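Local coordinates for protein glutaminase 1 (Escherichia coli, PDB 1U60) that catalyses the hydrolysis of L-glutamine to L-glutamate and ammonium as a member of the glutaminase family, at residues D87-D92 / G109-P114; T123-N128 / Y180-A185; Y233-M238 / L267-G272; V254-K259 / Y305-G310. All coordinates share one frame; numbering follows the deposited sequence.

The four contacts run from the helical part of the glutaminase fold to its five-stranded antiparallel sheet. Along the chain, contact 1 closes before contact 2 opens, and both precede contacts 3 and 4, whose segments interleave. Contacts 1 and 2 have centres about 13 Å apart and meet where Tyr182 OH reaches Lys88 O. Contacts 3 and 4, with centres about 9 Å apart, share the sheet through its neighbouring strands 258-260 and 265-270. Helix 231-241 carries one side of contact 3 and touches contact 1, centres about 18 Å apart. Contacts 2 and 4 lie farthest apart, about 31 Å between centres. Contacts 1, 3 and 4 contribute to the interface with the second subunit.

Contact 1 (D87-D92 / G109-P114); sequences DKIGAD and GKPLSP. With EDO (1,2-ethanediol), chain G.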
loop_
_atom_site.group_PDB
_atom_site.type_symbol
_atom_site.label_atom_id
_atom_site.label_comp_id
_atom_site.label_asym_id
_atom_site.label_seq_id
_atom_site.Cartn_x
_atom_site.Cartn_y
_atom_site.Cartn_z
ATOM N N ASP A 87 -9.751 10.782 -10.025
ATOM C CA ASP A 87 -11.169 10.875 -10.318
ATOM C C ASP A 87 -11.625 9.897 -11.415
ATOM O O ASP A 87 -12.687 9.247 -11.302
ATOM C CB ASP A 87 -11.490 12.288 -10.819
ATOM C CG ASP A 87 -11.421 13.351 -9.722
ATOM O OD1 ASP A 87 -11.407 13.022 -8.511
ATOM O OD2 ASP A 87 -11.370 14.557 -10.010
ATOM N N LYS A 88 -10.844 9.819 -12.496
ATOM C CA LYS A 88 -11.228 9.060 -13.688
ATOM C C LYS A 88 -10.777 7.590 -13.695
ATOM O O LYS A 88 -11.338 6.791 -14.430
ATOM C CB LYS A 88 -10.697 9.784 -14.933
ATOM C CG LYS A 88 -11.140 11.246 -15.023
ATOM C CD LYS A 88 -12.650 11.355 -15.113
ATOM C CE LYS A 88 -13.070 12.809 -15.470
ATOM N NZ LYS A 88 -14.574 13.041 -15.373
ATOM N N ILE A 89 -9.795 7.230 -12.861
ATOM C CA ILE A 89 -9.236 5.887 -12.827
ATOM C C ILE A 89 -9.314 5.380 -11.399
ATOM O O ILE A 89 -9.948 4.356 -11.170
ATOM C CB ILE A 89 -7.774 5.816 -13.330
ATOM C CG1 ILE A 89 -7.590 6.574 -14.652
ATOM C CG2 ILE A 89 -7.326 4.351 -13.476
ATOM C CD1 ILE A 89 -8.326 5.928 -15.828
ATOM N N GLY A 90 -8.656 6.076 -10.471
ATOM C CA GLY A 90 -8.647 5.667 -9.076
ATOM C C GLY A 90 -7.262 5.460 -8.535
ATOM O O GLY A 90 -6.303 5.430 -9.267
ATOM N N ALA A 91 -7.172 5.309 -7.224
ATOM C CA ALA A 91 -5.934 5.082 -6.506
ATOM C C ALA A 91 -6.039 3.905 -5.500
ATOM O O ALA A 91 -5.180 3.767 -4.659
ATOM C CB ALA A 91 -5.562 6.382 -5.766
ATOM N N ASP A 92 -7.053 3.037 -5.620
ATOM C CA ASP A 92 -7.298 2.015 -4.580
ATOM C C ASP A 92 -7.124 0.581 -5.084
ATOM O O ASP A 92 -7.442 0.308 -6.245
ATOM C CB ASP A 92 -8.703 2.161 -3.995
ATOM C CG ASP A 92 -8.869 3.430 -3.232
ATOM O OD1 ASP A 92 -7.975 3.722 -2.377
ATOM O OD2 ASP A 92 -9.829 4.203 -3.446
ATOM N N GLY A 109 -18.659 0.200 -11.847
ATOM C CA GLY A 109 -17.982 0.384 -13.125
ATOM C C GLY A 109 -16.624 1.088 -13.010
ATOM O O GLY A 109 -15.871 1.143 -13.961
ATOM N N LYS A 110 -16.321 1.648 -11.834
ATOM C CA LYS A 110 -15.057 2.352 -11.642
ATOM C C LYS A 110 -13.933 1.346 -11.501
ATOM O O LYS A 110 -14.050 0.426 -10.738
ATOM C CB LYS A 110 -15.071 3.274 -10.395
ATOM C CG LYS A 110 -13.807 4.168 -10.409
ATOM C CD LYS A 110 -13.864 5.380 -9.488
ATOM C CE LYS A 110 -12.550 6.204 -9.610
ATOM N NZ LYS A 110 -12.366 7.147 -8.493
ATOM N N PRO A 111 -12.853 1.494 -12.274
ATOM C CA PRO A 111 -11.766 0.510 -12.246
ATOM C C PRO A 111 -10.834 0.532 -11.039
ATOM O O PRO A 111 -10.055 -0.423 -10.889
ATOM C CB PRO A 111 -11.017 0.793 -13.570
ATOM C CG PRO A 111 -11.259 2.209 -13.826
ATOM C CD PRO A 111 -12.672 2.447 -13.374
ATOM N N LEU A 112 -10.925 1.546 -10.190
ATOM C CA LEU A 112 -10.175 1.676 -8.948
ATOM C C LEU A 112 -8.705 1.885 -9.032
ATOM O O LEU A 112 -8.203 2.754 -8.328
ATOM C CB LEU A 112 -10.417 0.513 -7.961
ATOM C CG LEU A 112 -11.701 0.451 -7.107
ATOM C CD1 LEU A 112 -11.505 -0.123 -5.650
ATOM C CD2 LEU A 112 -12.625 1.571 -7.227
ATOM N N SER A 113 -7.993 1.099 -9.836
ATOM C CA SER A 113 -6.520 1.189 -9.914
ATOM C C SER A 113 -6.068 1.196 -11.369
ATOM O O SER A 113 -6.515 0.330 -12.135
ATOM C CB SER A 113 -5.831 0.007 -9.209
ATOM O OG SER A 113 -4.415 -0.027 -9.513
ATOM N N PRO A 114 -5.144 2.085 -11.748
ATOM C CA PRO A 114 -4.540 2.038 -13.111
ATOM C C PRO A 114 -3.678 0.814 -13.344
ATOM O O PRO A 114 -3.226 0.605 -14.440
ATOM C CB PRO A 114 -3.615 3.259 -13.168
ATOM C CG PRO A 114 -3.615 3.861 -11.790
ATOM C CD PRO A 114 -4.639 3.206 -10.939
HETATM C C1 EDO G . -14.638 13.834 -11.973
HETATM O O1 EDO G . -15.145 12.534 -12.260
HETATM C C2 EDO G . -15.345 14.896 -12.785
HETATM O O2 EDO G . -14.435 15.548 -13.648
HETATM O O HOH W 1 -14.404 9.149 -9.081
HETATM O O HOH W 2 -11.555 4.593 -6.463
#
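Lys110 stretches out fully, its CG opposite the backbone N (chi1 -170°), and reaches across to the carbonyls at the end of helix 82-88, while Ile89 turns CG2 anti to its own N and against Pro114. Lys110 CE lies 3.5 Å from Asp87 O and close to Ile89 O as well. The ammonium at its tip is hydrogen-bonded to Gln86 O, and a water that donates to Asp87 O (2.8 Å) and accepts from Lys110 NZ (2.9 Å) ties it to a second carbonyl. A positive group at the C-terminal end of a helix probably complements the partial negative charge of these carbonyls. A second water, between Lys110 NZ and Asp92 OD2, is held weakly at both ends.

Ile89 is where the chain leaves helical geometry. Its CG2 rests 3.6 Å from Pro114 N and 3.9 Å from Pro114 CD, so this methyl group lies over one face of the Pro114 ring. Gly90 follows, and its O comes within 3.2 Å of Pro114 CD. Asp92 N appears to donate to Leu112 O, although the position of that oxygen is less certain. Asp92 CB also meets Leu112 CD1 at 4.0 Å, and Asp92 OD1 accepts from Asp249 N of the second subunit.

The connection leaving helix 82-88 thus packs on the loop between helices 101-106 and 117-126. Ile89 touches Ala122, Thr123 and Leu126 of helix 117-126, whereas Ala91 and Pro114 lie against Glu237 of helix 231-241.

Contact 2 (T123-N128 / Y180-A185); sequences TTSLIN and YLYCDA
Ser125 of helix 117-126 receives Tyr182 from the loop that joins helix 166-178 to helix 185-195, a junction within the helical part of the glutaminase fold. Tyr182 N donates to Ser125 OG at 2.9 Å, a nearly straight bond with an angle of 162° at the hydrogen. The hydroxyl sits between the backbone N and the carbonyl carbon of its own residue (chi1 81°), which also brings it to Ala122 O, one turn back in the same helix.

Apolar and sulfur atoms close round this polar link. Leu181 CD1 approaches Ser125 OG to 3.6 Å, and Cys183 SG lies at the same 3.6 Å from Ser125 CB. Leu126 and Tyr182 run side by side in the same direction, with Leu126 CD1 4.0 Å from Tyr182 CD2; the ring meets this methyl group and the serine hydroxyl obliquely. At its far end Tyr182 OH is hydrogen-bonded to Lys88 O. Just beyond, Asp184 is the N-cap of helix 185-195, its OD2 accepting from Glu187 N, and Ala188 in that helix packs on both Ser125 and Cys183.

The buried hydroxyl of Ser125 therefore gives its proton to Ala122 O and accepts the N-H of Tyr182. With both bonds made its rotation should be fixed, and a loop N-H is satisfied by a helix side chain.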
loop_
_atom_site.group_PDB
_atom_site.type_symbol
_atom_site.label_atom_id
_atom_site.label_comp_id
_atom_site.label_asym_id
_atom_site.label_seq_id
_atom_site.Cartn_x
_atom_site.Cartn_y
_atom_site.Cartn_z
ATOM N N THR A 123 -6.734 4.033 -18.362
ATOM C CA THR A 123 -5.614 4.989 -18.322
ATOM C C THR A 123 -5.072 5.171 -19.775
ATOM O O THR A 123 -4.789 6.282 -20.219
ATOM C CB THR A 123 -4.559 4.519 -17.383
ATOM O OG1 THR A 123 -5.131 4.315 -16.049
ATOM C CG2 THR A 123 -3.433 5.556 -17.250
ATOM N N THR A 124 -4.918 4.077 -20.524
ATOM C CA THR A 124 -4.543 4.166 -21.927
ATOM C C THR A 124 -5.518 5.063 -22.705
ATOM O O THR A 124 -5.078 5.848 -23.537
ATOM C CB THR A 124 -4.488 2.756 -22.522
ATOM O OG1 THR A 124 -3.423 2.008 -21.931
ATOM C CG2 THR A 124 -4.163 2.766 -24.017
ATOM N N SER A 125 -6.809 4.994 -22.402
ATOM C CA SER A 125 -7.824 5.794 -23.084
ATOM C C SER A 125 -7.824 7.272 -22.679
ATOM O O SER A 125 -8.400 8.106 -23.407
ATOM C CB SER A 125 -9.245 5.232 -22.805
ATOM O OG SER A 125 -9.766 5.647 -21.534
ATOM N N LEU A 126 -7.232 7.561 -21.525
ATOM C CA LEU A 126 -7.136 8.905 -20.914
ATOM C C LEU A 126 -6.015 9.767 -21.483
ATOM O O LEU A 126 -6.090 10.992 -21.373
ATOM C CB LEU A 126 -6.957 8.773 -19.389
ATOM C CG LEU A 126 -7.038 10.003 -18.481
ATOM C CD1 LEU A 126 -8.278 10.836 -18.740
ATOM C CD2 LEU A 126 -6.941 9.600 -17.014
ATOM N N ILE A 127 -4.994 9.145 -22.085
ATOM C CA ILE A 127 -3.842 9.813 -22.726
ATOM C C ILE A 127 -4.336 10.836 -23.766
ATOM O O ILE A 127 -5.294 10.559 -24.468
ATOM C CB ILE A 127 -2.951 8.620 -23.407
ATOM C CG1 ILE A 127 -2.351 7.794 -22.304
ATOM C CG2 ILE A 127 -1.868 9.033 -24.412
ATOM C CD1 ILE A 127 -1.902 8.546 -21.235
ATOM N N ASN A 128 -3.696 11.998 -23.855
ATOM C CA ASN A 128 -4.029 12.962 -24.920
ATOM C C ASN A 128 -3.622 12.377 -26.293
ATOM O O ASN A 128 -2.510 11.884 -26.485
ATOM C CB ASN A 128 -3.223 14.269 -24.732
ATOM C CG ASN A 128 -3.669 15.134 -23.562
ATOM O OD1 ASN A 128 -2.921 16.043 -23.171
ATOM N ND2 ASN A 128 -4.877 14.948 -23.080
ATOM N N TYR A 180 -16.370 5.074 -17.712
ATOM C CA TYR A 180 -14.958 5.092 -17.309
ATOM C C TYR A 180 -13.976 4.759 -18.446
ATOM O O TYR A 180 -12.906 4.210 -18.207
ATOM C CB TYR A 180 -14.751 4.208 -16.068
ATOM C CG TYR A 180 -15.438 4.761 -14.808
ATOM C CD1 TYR A 180 -14.780 5.672 -13.981
ATOM C CD2 TYR A 180 -16.740 4.399 -14.480
ATOM C CE1 TYR A 180 -15.392 6.204 -12.873
ATOM C CE2 TYR A 180 -17.380 4.934 -13.333
ATOM C CZ TYR A 180 -16.686 5.840 -12.544
ATOM O OH TYR A 180 -17.256 6.400 -11.412
ATOM N N LEU A 181 -14.336 5.103 -19.677
ATOM C CA LEU A 181 -13.457 4.977 -20.820
ATOM C C LEU A 181 -13.553 6.231 -21.640
ATOM O O LEU A 181 -14.661 6.712 -21.902
ATOM C CB LEU A 181 -13.767 3.750 -21.675
ATOM C CG LEU A 181 -12.503 3.314 -22.460
ATOM C CD1 LEU A 181 -11.579 2.505 -21.603
ATOM C CD2 LEU A 181 -12.831 2.533 -23.736
ATOM N N TYR A 182 -12.405 6.784 -22.003
ATOM C CA TYR A 182 -12.303 8.183 -22.491
ATOM C C TYR A 182 -11.934 8.281 -23.948
ATOM O O TYR A 182 -11.640 9.387 -24.473
ATOM C CB TYR A 182 -11.376 9.006 -21.579
ATOM C CG TYR A 182 -11.748 8.716 -20.132
ATOM C CD1 TYR A 182 -12.939 9.231 -19.597
ATOM C CD2 TYR A 182 -10.988 7.888 -19.341
ATOM C CE1 TYR A 182 -13.355 8.962 -18.320
ATOM C CE2 TYR A 182 -11.426 7.553 -17.989
ATOM C CZ TYR A 182 -12.607 8.111 -17.515
ATOM O OH TYR A 182 -13.077 7.862 -16.262
ATOM N N CYS A 183 -11.983 7.147 -24.621
ATOM C CA CYS A 183 -11.913 7.121 -26.104
ATOM C C CYS A 183 -12.672 5.893 -26.577
ATOM O O CYS A 183 -13.272 5.158 -25.766
ATOM C CB CYS A 183 -10.477 7.137 -26.624
ATOM S SG CYS A 183 -9.525 5.606 -26.351
ATOM N N ASP A 184 -12.714 5.704 -27.871
ATOM C CA ASP A 184 -13.350 4.543 -28.487
ATOM C C ASP A 184 -12.858 3.232 -27.844
ATOM O O ASP A 184 -11.663 3.076 -27.629
ATOM C CB ASP A 184 -13.009 4.597 -29.963
ATOM C CG ASP A 184 -13.462 3.384 -30.729
ATOM O OD1 ASP A 184 -14.663 3.333 -31.127
ATOM O OD2 ASP A 184 -12.700 2.427 -31.017
ATOM N N ALA A 185 -13.769 2.305 -27.541
ATOM C CA ALA A 185 -13.435 1.102 -26.768
ATOM C C ALA A 185 -12.380 0.255 -27.484
ATOM O O ALA A 185 -11.451 -0.230 -26.845
ATOM C CB ALA A 185 -14.689 0.282 -26.493
#

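Contact 3 (Y233-M238 / L267-G272); sequences YILAEM and LAVVPG
The side chains that meet here, Leu235 and Met238 of helix 231-241 with Leu267, Val269 and Pro271, are all aliphatic. The one ring among them is the saturated pyrrolidine of Pro271, whose CG touches Leu235 CD1 at 4.2 Å. Tyr233 of the same helix meets Tyr252 of the second subunit, ring planes at about 50°.

Leu235 supplies the packing toward the Pro271 end of the strand and crosses Val269 at about a right angle. Its CD2 nestles against the branch point of the valine, 3.9 Å from Val269 CB, and CD1 faces Val269 CG1. The arrangement is a helix laid on an antiparallel sheet of five strands: the axes of helix 233-238 and strand 267-270 approach to 10.3 Å, their directions 130° apart. Leu267, Val269 and Pro271 look toward the helix, and Ala268 and Val270 look away.

Met238 contributes its terminal methyl group. A bend at the last torsion (chi3 67°) carries CE to 4.0 Å from Leu267 CD2 and 4.1 Å from Val269 CG2, again with the side chains crossing steeply. Helix 202-213 adds to the same layer through Leu205 and Leu208 on Leu267, while Phe308 of the second subunit packs on Leu235.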
loop_
_atom_site.group_PDB
_atom_site.type_symbol
_atom_site.label_atom_id
_atom_site.label_comp_id
_atom_site.label_asym_id
_atom_site.label_seq_id
_atom_site.Cartn_x
_atom_site.Cartn_y
_atom_site.Cartn_z
ATOM N N TYR A 233 2.949 9.666 -6.905
ATOM C CA TYR A 233 1.638 9.103 -7.227
ATOM C C TYR A 233 1.819 7.759 -7.915
ATOM O O TYR A 233 1.069 6.819 -7.699
ATOM C CB TYR A 233 0.887 10.031 -8.167
ATOM C CG TYR A 233 0.568 11.383 -7.549
ATOM C CD1 TYR A 233 -0.394 11.504 -6.536
ATOM C CD2 TYR A 233 1.218 12.536 -7.988
ATOM C CE1 TYR A 233 -0.671 12.722 -5.981
ATOM C CE2 TYR A 233 0.928 13.756 -7.451
ATOM C CZ TYR A 233 -0.001 13.848 -6.432
ATOM O OH TYR A 233 -0.300 15.072 -5.914
ATOM N N ILE A 234 2.811 7.712 -8.790
ATOM C CA ILE A 234 3.116 6.446 -9.525
ATOM C C ILE A 234 3.534 5.352 -8.546
ATOM O O ILE A 234 3.055 4.213 -8.593
ATOM C CB ILE A 234 4.198 6.624 -10.533
ATOM C CG1 ILE A 234 3.778 7.622 -11.587
ATOM C CG2 ILE A 234 4.569 5.287 -11.153
ATOM C CD1 ILE A 234 4.946 8.116 -12.393
ATOM N N LEU A 235 4.430 5.696 -7.657
ATOM C CA LEU A 235 4.913 4.755 -6.649
ATOM C C LEU A 235 3.849 4.317 -5.649
ATOM O O LEU A 235 3.843 3.153 -5.239
ATOM C CB LEU A 235 6.118 5.367 -5.911
ATOM C CG LEU A 235 7.360 5.695 -6.778
ATOM C CD1 LEU A 235 8.501 6.144 -5.953
ATOM C CD2 LEU A 235 7.791 4.499 -7.673
ATOM N N ALA A 236 2.941 5.223 -5.282
ATOM C CA ALA A 236 1.840 4.875 -4.404
ATOM C C ALA A 236 0.957 3.835 -5.077
ATOM O O ALA A 236 0.591 2.816 -4.456
ATOM C CB ALA A 236 1.014 6.085 -4.049
ATOM N N GLU A 237 0.640 4.058 -6.345
ATOM C CA GLU A 237 -0.189 3.105 -7.078
ATOM C C GLU A 237 0.493 1.733 -7.136
ATOM O O GLU A 237 -0.189 0.695 -6.941
ATOM C CB GLU A 237 -0.490 3.612 -8.493
ATOM C CG GLU A 237 -1.364 4.906 -8.589
ATOM C CD GLU A 237 -2.851 4.766 -8.461
ATOM O OE1 GLU A 237 -3.362 3.741 -7.910
ATOM O OE2 GLU A 237 -3.558 5.751 -8.916
ATOM N N MET A 238 1.800 1.726 -7.390
ATOM C CA MET A 238 2.575 0.496 -7.402
ATOM C C MET A 238 2.513 -0.191 -6.019
ATOM O O MET A 238 2.308 -1.409 -5.958
ATOM C CB MET A 238 4.023 0.763 -7.788
ATOM C CG MET A 238 4.191 1.077 -9.306
ATOM S SD MET A 238 5.796 1.786 -9.714
ATOM C CE MET A 238 6.889 0.402 -9.385
ATOM N N LEU A 267 9.979 -5.332 -11.060
ATOM C CA LEU A 267 10.639 -4.038 -10.812
ATOM C C LEU A 267 10.392 -3.606 -9.389
ATOM O O LEU A 267 9.272 -3.726 -8.866
ATOM C CB LEU A 267 10.005 -3.017 -11.731
ATOM C CG LEU A 267 10.357 -1.523 -11.517
ATOM C CD1 LEU A 267 11.827 -1.284 -11.850
ATOM C CD2 LEU A 267 9.414 -0.680 -12.354
ATOM N N ALA A 268 11.409 -3.029 -8.767
ATOM C CA ALA A 268 11.195 -2.297 -7.548
ATOM C C ALA A 268 11.942 -0.968 -7.562
ATOM O O ALA A 268 12.990 -0.836 -8.189
ATOM C CB ALA A 268 11.642 -3.105 -6.389
ATOM N N VAL A 269 11.407 0.015 -6.854
ATOM C CA VAL A 269 12.024 1.343 -6.797
ATOM C C VAL A 269 12.432 1.662 -5.373
ATOM O O VAL A 269 11.631 1.564 -4.463
ATOM C CB VAL A 269 11.015 2.407 -7.298
ATOM C CG1 VAL A 269 11.664 3.793 -7.226
ATOM C CG2 VAL A 269 10.585 2.039 -8.697
ATOM N N VAL A 270 13.680 2.111 -5.195
ATOM C CA VAL A 270 14.164 2.680 -3.944
ATOM C C VAL A 270 14.170 4.210 -4.130
ATOM O O VAL A 270 15.050 4.749 -4.820
ATOM C CB VAL A 270 15.580 2.153 -3.541
ATOM C CG1 VAL A 270 15.956 2.652 -2.155
ATOM C CG2 VAL A 270 15.606 0.628 -3.543
ATOM N N PRO A 271 13.165 4.907 -3.604
ATOM C CA PRO A 271 13.018 6.346 -3.871
ATOM C C PRO A 271 14.311 7.085 -3.486
ATOM O O PRO A 271 14.873 6.908 -2.378
ATOM C CB PRO A 271 11.826 6.758 -2.964
ATOM C CG PRO A 271 11.073 5.542 -2.739
ATOM C CD PRO A 271 12.109 4.426 -2.700
ATOM N N GLY A 272 14.790 7.897 -4.410
ATOM C CA GLY A 272 16.035 8.633 -4.238
ATOM C C GLY A 272 17.331 7.891 -4.494
ATOM O O GLY A 272 18.404 8.507 -4.444
#

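Contact 4 (V254-K259 / Y305-G310); sequences VGLPGK and YNVFKG
Direct hydrogen bonding between Gly255 and Val307 joins the two segments: Val307 N donates to Gly255 O at 2.8 Å, an almost straight bond (166° at the hydrogen) with the donor tilted 19° from the carbonyl plane. A bridging water makes a second link between the segments, donating to Val254 O and to Tyr305 O, each at 2.7 Å, so two carbonyls are joined without a donor from the protein.

Within the 305-310 segment, Asn306 OD1 accepts from Phe308 N at 2.8 Å, with the donor in the carbonyl plane of the amide. CG of Asn306 stands anti to its own backbone N (chi1 -177°), which sets the amide beside Gly255, with OD1 3.5 Å from Gly255 CA.

Apolar contacts complete the junction. Leu256 CD2 touches Val307 CG1 at 4.2 Å, and Tyr305 CB and Pro257 CD add to this cluster. The Phe308 ring has Val307 CG2 over the centre of one face, 3.8 Å above the plane, and meets Gly255 CA obliquely. Across the subunit interface, Val307 packs on Val307 of the second subunit, and Phe308 of that subunit packs on Pro257.

Gly255, with positive phi, is where the chain leaves helical geometry after helix 247-253, on the way to strand 258-260. The C-terminal tail that it meets folds as an Asx turn combined with a type I beta turn, Asn306 to Lys309.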
loop_
_atom_site.group_PDB
_atom_site.type_symbol
_atom_site.label_atom_id
_atom_site.label_comp_id
_atom_site.label_asym_id
_atom_site.label_seq_id
_atom_site.Cartn_x
_atom_site.Cartn_y
_atom_site.Cartn_z
ATOM N N VAL A 254 9.235 -6.894 1.601
ATOM C CA VAL A 254 10.239 -6.109 0.904
ATOM C C VAL A 254 10.126 -4.596 1.198
ATOM O O VAL A 254 11.147 -3.898 1.379
ATOM C CB VAL A 254 10.095 -6.351 -0.621
ATOM C CG1 VAL A 254 11.163 -5.614 -1.380
ATOM C CG2 VAL A 254 10.198 -7.839 -0.957
ATOM N N GLY A 255 8.894 -4.070 1.231
ATOM C CA GLY A 255 8.675 -2.669 1.545
ATOM C C GLY A 255 9.178 -1.665 0.507
ATOM O O GLY A 255 9.566 -0.527 0.818
ATOM N N LEU A 256 9.154 -2.079 -0.742
ATOM C CA LEU A 256 9.454 -1.171 -1.816
ATOM C C LEU A 256 8.354 -1.247 -2.867
ATOM O O LEU A 256 7.851 -2.333 -3.176
ATOM C CB LEU A 256 10.767 -1.532 -2.482
ATOM C CG LEU A 256 12.051 -1.499 -1.664
ATOM C CD1 LEU A 256 13.183 -2.108 -2.488
ATOM C CD2 LEU A 256 12.393 -0.102 -1.244
ATOM N N PRO A 257 8.002 -0.107 -3.449
ATOM C CA PRO A 257 7.008 -0.106 -4.551
ATOM C C PRO A 257 7.489 -0.916 -5.715
ATOM O O PRO A 257 8.610 -0.734 -6.149
ATOM C CB PRO A 257 6.870 1.363 -4.940
ATOM C CG PRO A 257 7.936 2.088 -4.174
ATOM C CD PRO A 257 8.504 1.242 -3.138
ATOM N N GLY A 258 6.627 -1.786 -6.215
ATOM C CA GLY A 258 7.046 -2.740 -7.241
ATOM C C GLY A 258 5.982 -2.946 -8.304
ATOM O O GLY A 258 4.848 -2.471 -8.214
ATOM N N LYS A 259 6.385 -3.692 -9.327
ATOM C CA LYS A 259 5.484 -4.077 -10.410
ATOM C C LYS A 259 5.961 -5.352 -11.050
ATOM O O LYS A 259 7.155 -5.508 -11.317
ATOM C CB LYS A 259 5.409 -2.987 -11.463
ATOM C CG LYS A 259 4.405 -3.212 -12.583
ATOM C CD LYS A 259 2.973 -2.918 -12.181
ATOM C CE LYS A 259 1.915 -3.566 -13.064
ATOM N NZ LYS A 259 1.671 -5.023 -12.826
ATOM N N TYR A 305 17.264 -1.683 2.053
ATOM C CA TYR A 305 16.236 -0.732 1.564
ATOM C C TYR A 305 14.804 -1.202 1.740
ATOM O O TYR A 305 14.444 -2.312 1.315
ATOM C CB TYR A 305 16.438 -0.417 0.082
ATOM C CG TYR A 305 17.766 0.232 -0.202
ATOM C CD1 TYR A 305 18.131 1.426 0.454
ATOM C CD2 TYR A 305 18.630 -0.291 -1.175
ATOM C CE1 TYR A 305 19.339 2.049 0.172
ATOM C CE2 TYR A 305 19.838 0.321 -1.422
ATOM C CZ TYR A 305 20.181 1.486 -0.764
ATOM O OH TYR A 305 21.383 2.126 -1.019
ATOM N N ASN A 306 13.997 -0.356 2.378
ATOM C CA ASN A 306 12.602 -0.626 2.729
ATOM C C ASN A 306 12.027 0.712 3.161
ATOM O O ASN A 306 12.577 1.345 4.086
ATOM C CB ASN A 306 12.525 -1.618 3.892
ATOM C CG ASN A 306 11.091 -2.005 4.258
ATOM O OD1 ASN A 306 10.229 -1.155 4.324
ATOM N ND2 ASN A 306 10.878 -3.289 4.601
ATOM N N VAL A 307 10.992 1.192 2.495
ATOM C CA VAL A 307 10.475 2.531 2.802
ATOM C C VAL A 307 9.782 2.620 4.186
ATOM O O VAL A 307 9.508 3.728 4.663
ATOM C CB VAL A 307 9.507 3.072 1.728
ATOM C CG1 VAL A 307 10.115 3.016 0.317
ATOM C CG2 VAL A 307 8.156 2.398 1.765
ATOM N N PHE A 308 9.524 1.479 4.828
ATOM C CA PHE A 308 8.953 1.436 6.198
ATOM C C PHE A 308 10.002 1.365 7.309
ATOM O O PHE A 308 9.670 1.187 8.486
ATOM C CB PHE A 308 7.963 0.265 6.294
ATOM C CG PHE A 308 6.881 0.312 5.202
ATOM C CD1 PHE A 308 6.052 1.432 5.099
ATOM C CD2 PHE A 308 6.717 -0.713 4.310
ATOM C CE1 PHE A 308 5.078 1.504 4.121
ATOM C CE2 PHE A 308 5.753 -0.621 3.270
ATOM C CZ PHE A 308 4.936 0.507 3.189
ATOM N N LYS A 309 11.269 1.476 6.924
ATOM C CA LYS A 309 12.417 1.484 7.866
ATOM C C LYS A 309 13.010 2.872 7.819
ATOM O O LYS A 309 13.413 3.336 6.764
ATOM C CB LYS A 309 13.517 0.521 7.411
ATOM C CG LYS A 309 13.208 -0.922 7.598
ATOM C CD LYS A 309 14.490 -1.776 7.781
ATOM C CE LYS A 309 14.246 -3.286 7.448
ATOM N NZ LYS A 309 13.819 -4.181 8.634
ATOM N N GLY A 310 13.023 3.583 8.933
ATOM C CA GLY A 310 13.560 4.923 8.932
ATOM C C GLY A 310 15.067 4.968 8.851
ATOM O O GLY A 310 15.672 5.948 9.240
ATOM O OXT GLY A 310 15.786 4.066 8.409
HETATM O O HOH W 3 13.630 -4.897 1.727
#